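Local coordinates for NMB1025 protein (Neisseria meningitidis serogroup B, PDB 3KJJ) that is of unknown function but belongs to the YjgF/RutC family, whose small trimeric members include enamine and imine deaminases, at residues 45-48 with 49-53; 86-89 with 90-94. All blocks are in the same frame, centred on the assembly; numbering follows the deposited sequence.

Contact 1 (45-48 with 49-53); sequences EQTA and DVLAQ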
ATOM      1  N   GLU B  45     -11.575  13.819 -15.992  1.00 22.72           N
ATOM      2  CA  GLU B  45     -10.483  14.668 -16.468  1.00 22.76           C
ATOM      3  C   GLU B  45      -9.243  14.470 -15.601  1.00 18.65           C
ATOM      4  O   GLU B  45      -8.145  14.316 -16.111  1.00 16.82           O
ATOM      5  CB  GLU B  45     -10.904  16.141 -16.499  1.00 24.06           C
ATOM      6  CG  GLU B  45     -11.839  16.491 -17.663  1.00 31.87           C
ATOM      7  CD  GLU B  45     -12.590  17.815 -17.474  1.00 35.72           C
ATOM      8  OE1 GLU B  45     -12.244  18.598 -16.561  1.00 34.02           O
ATOM      9  OE2 GLU B  45     -13.537  18.071 -18.251  1.00 36.71           O
ATOM     10  N   GLN B  46      -9.436  14.444 -14.289  1.00 18.20           N
ATOM     11  CA  GLN B  46      -8.331  14.260 -13.359  1.00 18.66           C
ATOM     12  C   GLN B  46      -7.750  12.851 -13.428  1.00 16.92           C
ATOM     13  O   GLN B  46      -6.526  12.682 -13.372  1.00 18.88           O
ATOM     14  CB  GLN B  46      -8.756  14.628 -11.938  1.00 16.84           C
ATOM     15  CG  GLN B  46      -8.928  16.141 -11.772  1.00 21.29           C
ATOM     16  CD  GLN B  46      -9.201  16.546 -10.344  1.00 21.75           C
ATOM     17  OE1 GLN B  46      -9.346  15.696  -9.466  1.00 17.25           O
ATOM     18  NE2 GLN B  46      -9.262  17.853 -10.099  1.00 22.30           N
ATOM     19  N   THR B  47      -8.617  11.852 -13.592  1.00 16.03           N
ATOM     20  CA  THR B  47      -8.169  10.463 -13.709  1.00 16.58           C
ATOM     21  C   THR B  47      -7.271  10.340 -14.950  1.00 15.14           C
ATOM     22  O   THR B  47      -6.196   9.739 -14.876  1.00 17.38           O
ATOM     23  CB  THR B  47      -9.352   9.440 -13.717  1.00 17.14           C
ATOM     24  OG1 THR B  47     -10.124   9.570 -12.508  1.00 18.95           O
ATOM     25  CG2 THR B  47      -8.835   8.002 -13.798  1.00 22.02           C
ATOM     26  N   ALA B  48      -7.709  10.930 -16.067  1.00 17.87           N
ATOM     27  CA  ALA B  48      -6.939  10.919 -17.315  1.00 18.87           C
ATOM     28  C   ALA B  48      -5.546  11.505 -17.108  1.00 17.32           C
ATOM     29  O   ALA B  48      -4.560  10.907 -17.524  1.00 18.15           O
ATOM     30  CB  ALA B  48      -7.668  11.676 -18.420  1.00 17.99           C
ATOM     31  N   ASP B  49      -5.477  12.673 -16.479  1.00 19.56           N
ATOM     32  CA  ASP B  49      -4.193  13.331 -16.229  1.00 18.26           C
ATOM     33  C   ASP B  49      -3.255  12.488 -15.368  1.00 14.66           C
ATOM     34  O   ASP B  49      -2.044  12.440 -15.627  1.00 15.84           O
ATOM     35  CB  ASP B  49      -4.380  14.700 -15.575  1.00 22.15           C
ATOM     36  CG  ASP B  49      -3.051  15.402 -15.323  1.00 14.46           C
ATOM     37  OD1 ASP B  49      -2.461  15.907 -16.290  1.00 23.04           O
ATOM     38  OD2 ASP B  49      -2.598  15.431 -14.163  1.00 24.62           O
ATOM     39  N   VAL B  50      -3.822  11.838 -14.353  1.00 12.62           N
ATOM     40  CA  VAL B  50      -3.067  11.036 -13.391  1.00 12.99           C
ATOM     41  C   VAL B  50      -2.506   9.798 -14.098  1.00 12.08           C
ATOM     42  O   VAL B  50      -1.340   9.458 -13.914  1.00 12.00           O
ATOM     43  CB  VAL B  50      -3.943  10.678 -12.152  1.00 11.61           C
ATOM     44  CG1 VAL B  50      -3.414   9.474 -11.398  1.00 14.67           C
ATOM     45  CG2 VAL B  50      -4.031  11.901 -11.195  1.00 12.21           C
ATOM     46  N   LEU B  51      -3.339   9.151 -14.914  1.00 14.40           N
ATOM     47  CA  LEU B  51      -2.889   8.003 -15.706  1.00 15.35           C
ATOM     48  C   LEU B  51      -1.804   8.363 -16.739  1.00 14.34           C
ATOM     49  O   LEU B  51      -0.914   7.552 -17.003  1.00 16.86           O
ATOM     50  CB  LEU B  51      -4.073   7.237 -16.311  1.00 13.56           C
ATOM     51  CG  LEU B  51      -5.056   6.641 -15.279  1.00 14.44           C
ATOM     52  CD1 LEU B  51      -6.328   6.125 -15.928  1.00 15.62           C
ATOM     53  CD2 LEU B  51      -4.419   5.539 -14.417  1.00 12.64           C
ATOM     54  N   ALA B  52      -1.854   9.579 -17.285  1.00 15.30           N
ATOM     55  CA  ALA B  52      -0.822  10.067 -18.218  1.00 16.28           C
ATOM     56  C   ALA B  52       0.532  10.290 -17.545  1.00 15.62           C
ATOM     57  O   ALA B  52       1.577   9.915 -18.087  1.00 14.60           O
ATOM     58  CB  ALA B  52      -1.294  11.347 -18.953  1.00 19.90           C
ATOM     59  N   GLN B  53       0.507  10.861 -16.343  1.00 17.09           N
ATOM     60  CA  GLN B  53       1.686  10.923 -15.476  1.00 16.08           C
ATOM     61  C   GLN B  53       2.266   9.549 -15.193  1.00 13.70           C
ATOM     62  O   GLN B  53       3.485   9.352 -15.277  1.00 13.99           O
ATOM     63  CB  GLN B  53       1.328  11.570 -14.139  1.00 18.71           C
ATOM     64  CG  GLN B  53       1.011  13.046 -14.209  1.00 15.40           C
ATOM     65  CD  GLN B  53       0.605  13.583 -12.857  1.00 10.99           C
ATOM     66  OE1 GLN B  53       1.382  13.551 -11.914  1.00 16.16           O
ATOM     67  NE2 GLN B  53      -0.630  14.064 -12.755  1.00 14.90           N
TER
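T47 and L51, one turn apart, run alongside each other off the same side of the helix, with T47 CG2 3.8 Å from L51 CD1. They sit on helix 43-60, which packs across the mixed sheet of the YjgF-like fold. The backbone between the segments is regular alpha-helix: four successive i to i+4 bonds run from the N-H groups of D49, V50, L51 and A52 to the carbonyls of E45, Q46, T47 and A48. L51 N to T47 O, at 2.9 Å and 168° at the hydrogen, is the straightest of the four.

Apolar groups close round the same carbonyls. L51 CG rests 3.3 Å from T47 O, and V50 CG2 lies 3.4 Å from Q46 O. T47 OG1 stands beside the backbone N (chi1 -59°) and bonds back to A43 O, while the methyl CG2 falls anti to that N, alongside the leucine. This apolar side reaches V114 and I116 of strand 114-121, and M84, V87, W88 and W91 of helix 81-91.

Polar side chains tie the helix to loops. Q46 is buried, its amide oxygen taking R113 N and its NE2 giving to the carbonyls of E111 and G40. D49 meets N39 ND2 through OD1 and E38 N through OD2; that second oxygen also takes Q53 NE2 at 2.8 Å, from above the carboxylate plane, 43° out of it.

Contact 2 (86-89 with 90-94); sequences GVWD and AWVAA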
ATOM      1  N   GLY B  86     -14.577   4.440 -15.678  1.00 17.49           N
ATOM      2  CA  GLY B  86     -14.709   4.581 -17.130  1.00 18.61           C
ATOM      3  C   GLY B  86     -13.393   4.917 -17.808  1.00 18.44           C
ATOM      4  O   GLY B  86     -13.093   4.400 -18.890  1.00 17.57           O
ATOM      5  N   VAL B  87     -12.592   5.758 -17.154  1.00 17.70           N
ATOM      6  CA  VAL B  87     -11.310   6.158 -17.693  1.00 16.27           C
ATOM      7  C   VAL B  87     -10.266   5.062 -17.436  1.00 16.93           C
ATOM      8  O   VAL B  87      -9.530   4.679 -18.347  1.00 20.64           O
ATOM      9  CB  VAL B  87     -10.893   7.558 -17.179  1.00 16.82           C
ATOM     10  CG1 VAL B  87      -9.484   7.925 -17.647  1.00 13.11           C
ATOM     11  CG2 VAL B  87     -11.919   8.601 -17.649  1.00 12.36           C
ATOM     12  N   TRP B  88     -10.229   4.558 -16.203  1.00 17.60           N
ATOM     13  CA  TRP B  88      -9.369   3.435 -15.824  1.00 20.38           C
ATOM     14  C   TRP B  88      -9.557   2.228 -16.737  1.00 18.48           C
ATOM     15  O   TRP B  88      -8.579   1.705 -17.266  1.00 20.31           O
ATOM     16  CB  TRP B  88      -9.634   3.044 -14.368  1.00 20.21           C
ATOM     17  CG  TRP B  88      -8.958   1.791 -13.913  1.00 17.44           C
ATOM     18  CD1 TRP B  88      -9.472   0.534 -13.941  1.00 18.55           C
ATOM     19  CD2 TRP B  88      -7.650   1.680 -13.332  1.00 13.89           C
ATOM     20  NE1 TRP B  88      -8.565  -0.360 -13.422  1.00 19.39           N
ATOM     21  CE2 TRP B  88      -7.435   0.316 -13.048  1.00 20.30           C
ATOM     22  CE3 TRP B  88      -6.632   2.597 -13.055  1.00 15.53           C
ATOM     23  CZ2 TRP B  88      -6.247  -0.157 -12.475  1.00 15.35           C
ATOM     24  CZ3 TRP B  88      -5.446   2.128 -12.487  1.00 18.08           C
ATOM     25  CH2 TRP B  88      -5.268   0.761 -12.209  1.00 20.49           C
ATOM     26  N   ASP B  89     -10.811   1.809 -16.922  1.00 18.62           N
ATOM     27  CA  ASP B  89     -11.160   0.653 -17.760  1.00 20.64           C
ATOM     28  C   ASP B  89     -10.654   0.747 -19.191  1.00 18.89           C
ATOM     29  O   ASP B  89     -10.264  -0.268 -19.772  1.00 20.90           O
ATOM     30  CB  ASP B  89     -12.674   0.412 -17.778  1.00 21.15           C
ATOM     31  CG  ASP B  89     -13.196  -0.093 -16.455  1.00 21.97           C
ATOM     32  OD1 ASP B  89     -12.378  -0.374 -15.554  1.00 18.67           O
ATOM     33  OD2 ASP B  89     -14.430  -0.210 -16.317  1.00 25.91           O
ATOM     34  N   ALA B  90     -10.685   1.956 -19.751  1.00 17.66           N
ATOM     35  CA  ALA B  90     -10.184   2.233 -21.104  1.00 19.49           C
ATOM     36  C   ALA B  90      -8.654   2.269 -21.175  1.00 19.11           C
ATOM     37  O   ALA B  90      -8.068   1.983 -22.224  1.00 20.67           O
ATOM     38  CB  ALA B  90     -10.763   3.547 -21.624  1.00 20.59           C
ATOM     39  N   TRP B  91      -8.023   2.613 -20.059  1.00 17.72           N
ATOM     40  CA  TRP B  91      -6.570   2.810 -19.992  1.00 15.25           C
ATOM     41  C   TRP B  91      -5.818   1.515 -19.733  1.00 15.89           C
ATOM     42  O   TRP B  91      -4.799   1.278 -20.375  1.00 15.47           O
ATOM     43  CB  TRP B  91      -6.216   3.863 -18.946  1.00 12.76           C
ATOM     44  CG  TRP B  91      -4.735   4.033 -18.627  1.00 14.56           C
ATOM     45  CD1 TRP B  91      -3.847   4.847 -19.271  1.00 17.02           C
ATOM     46  CD2 TRP B  91      -4.004   3.418 -17.552  1.00 10.87           C
ATOM     47  NE1 TRP B  91      -2.604   4.757 -18.683  1.00 16.82           N
ATOM     48  CE2 TRP B  91      -2.675   3.894 -17.622  1.00 15.09           C
ATOM     49  CE3 TRP B  91      -4.347   2.506 -16.539  1.00 12.42           C
ATOM     50  CZ2 TRP B  91      -1.685   3.486 -16.720  1.00 12.67           C
ATOM     51  CZ3 TRP B  91      -3.375   2.107 -15.646  1.00 11.94           C
ATOM     52  CH2 TRP B  91      -2.049   2.595 -15.744  1.00 18.36           C
ATOM     53  N   VAL B  92      -6.315   0.674 -18.816  1.00 15.62           N
ATOM     54  CA  VAL B  92      -5.576  -0.563 -18.457  1.00 15.14           C
ATOM     55  C   VAL B  92      -5.251  -1.478 -19.643  1.00 15.50           C
ATOM     56  O   VAL B  92      -5.967  -1.503 -20.647  1.00 16.62           O
ATOM     57  CB  VAL B  92      -6.246  -1.397 -17.332  1.00 18.02           C
ATOM     58  CG1 VAL B  92      -6.119  -0.688 -16.007  1.00 15.50           C
ATOM     59  CG2 VAL B  92      -7.699  -1.704 -17.659  1.00 16.99           C
ATOM     60  N   ALA B  93      -4.151  -2.211 -19.527  1.00 16.32           N
ATOM     61  CA  ALA B  93      -3.769  -3.151 -20.569  1.00 16.94           C
ATOM     62  C   ALA B  93      -4.616  -4.404 -20.406  1.00 17.57           C
ATOM     63  O   ALA B  93      -4.542  -5.088 -19.387  1.00 20.52           O
ATOM     64  CB  ALA B  93      -2.276  -3.480 -20.469  1.00 15.84           C
ATOM     65  N   ALA B  94      -5.453  -4.681 -21.402  1.00 18.50           N
ATOM     66  CA  ALA B  94      -6.379  -5.810 -21.355  1.00 19.22           C
ATOM     67  C   ALA B  94      -5.622  -7.132 -21.221  1.00 19.55           C
ATOM     68  O   ALA B  94      -4.592  -7.321 -21.868  1.00 19.58           O
ATOM     69  CB  ALA B  94      -7.273  -5.804 -22.617  1.00 17.16           C
TER
HETATM   70  O   HOH W   1      -8.545  -1.735 -21.290  1.00 14.79           O
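V92 CG1 sits over one face of the W88 indole, a CH-pi contact 3.7 Å from the centroid of the five-membered ring and 25° off its normal. The nearest ring atom to V92 CG1 is W88 CE2, at 3.4 Å. W91 comes to the same face at the rim of the six-membered ring: its CZ3 is 3.8 Å from W88 CZ3, and the two six-membered rings are inclined at 42°. Both tryptophans carry CG anti to the backbone N (chi1 172° in each), which sends the two indoles off the helix in a similar way, while their rings are rotated in opposite senses about CB-CG.

Underneath, the backbone is leaving the helix. W88 O is held by two N-H groups, V92 N at 2.9 Å nearly in line with the C=O, and W91 N from well above the carbonyl plane; the bonds from A90 N and W91 N to V87 O are weak. This is the C-terminal end of helix 81-91, the crossover of a beta-alpha-beta unit between strands 68-75 and 99-104. V92 is the first residue to turn extended, and a water bridges the exit, donating to D89 O and V92 O at 2.7 Å each.

Further out, R100 makes a cation-pi contact with W88 and K65 one with W91, whose NE1 bonds D55 OD1. In the second subunit, R19 takes W88 NE1 on its carbonyl O and forms a salt bridge with D89 OD2, while P18 packs on V92.

Overall arrangement
Contacts 1 and 2 belong to the two helices of the fold, 43-60 and 81-91, and their centres lie about 12 Å apart. They meet directly where L51 of contact 1 packs against W88 and W91, and T47 and A48 against V87. Contact 1 is nearer the centre of the chain, about 9 Å against 13 Å, and lies in the N-terminal half of its helix, with regular backbone bonding; V50, L51 and the T47 methyl face inward and amides and carboxylates bind nearby loops, all within one chain. Contact 2 marks a helix end, where bonding grows irregular, water enters and aromatic rings do the packing. Both mix buried and exposed residues, but of the two, contact 2 alone reaches the second subunit.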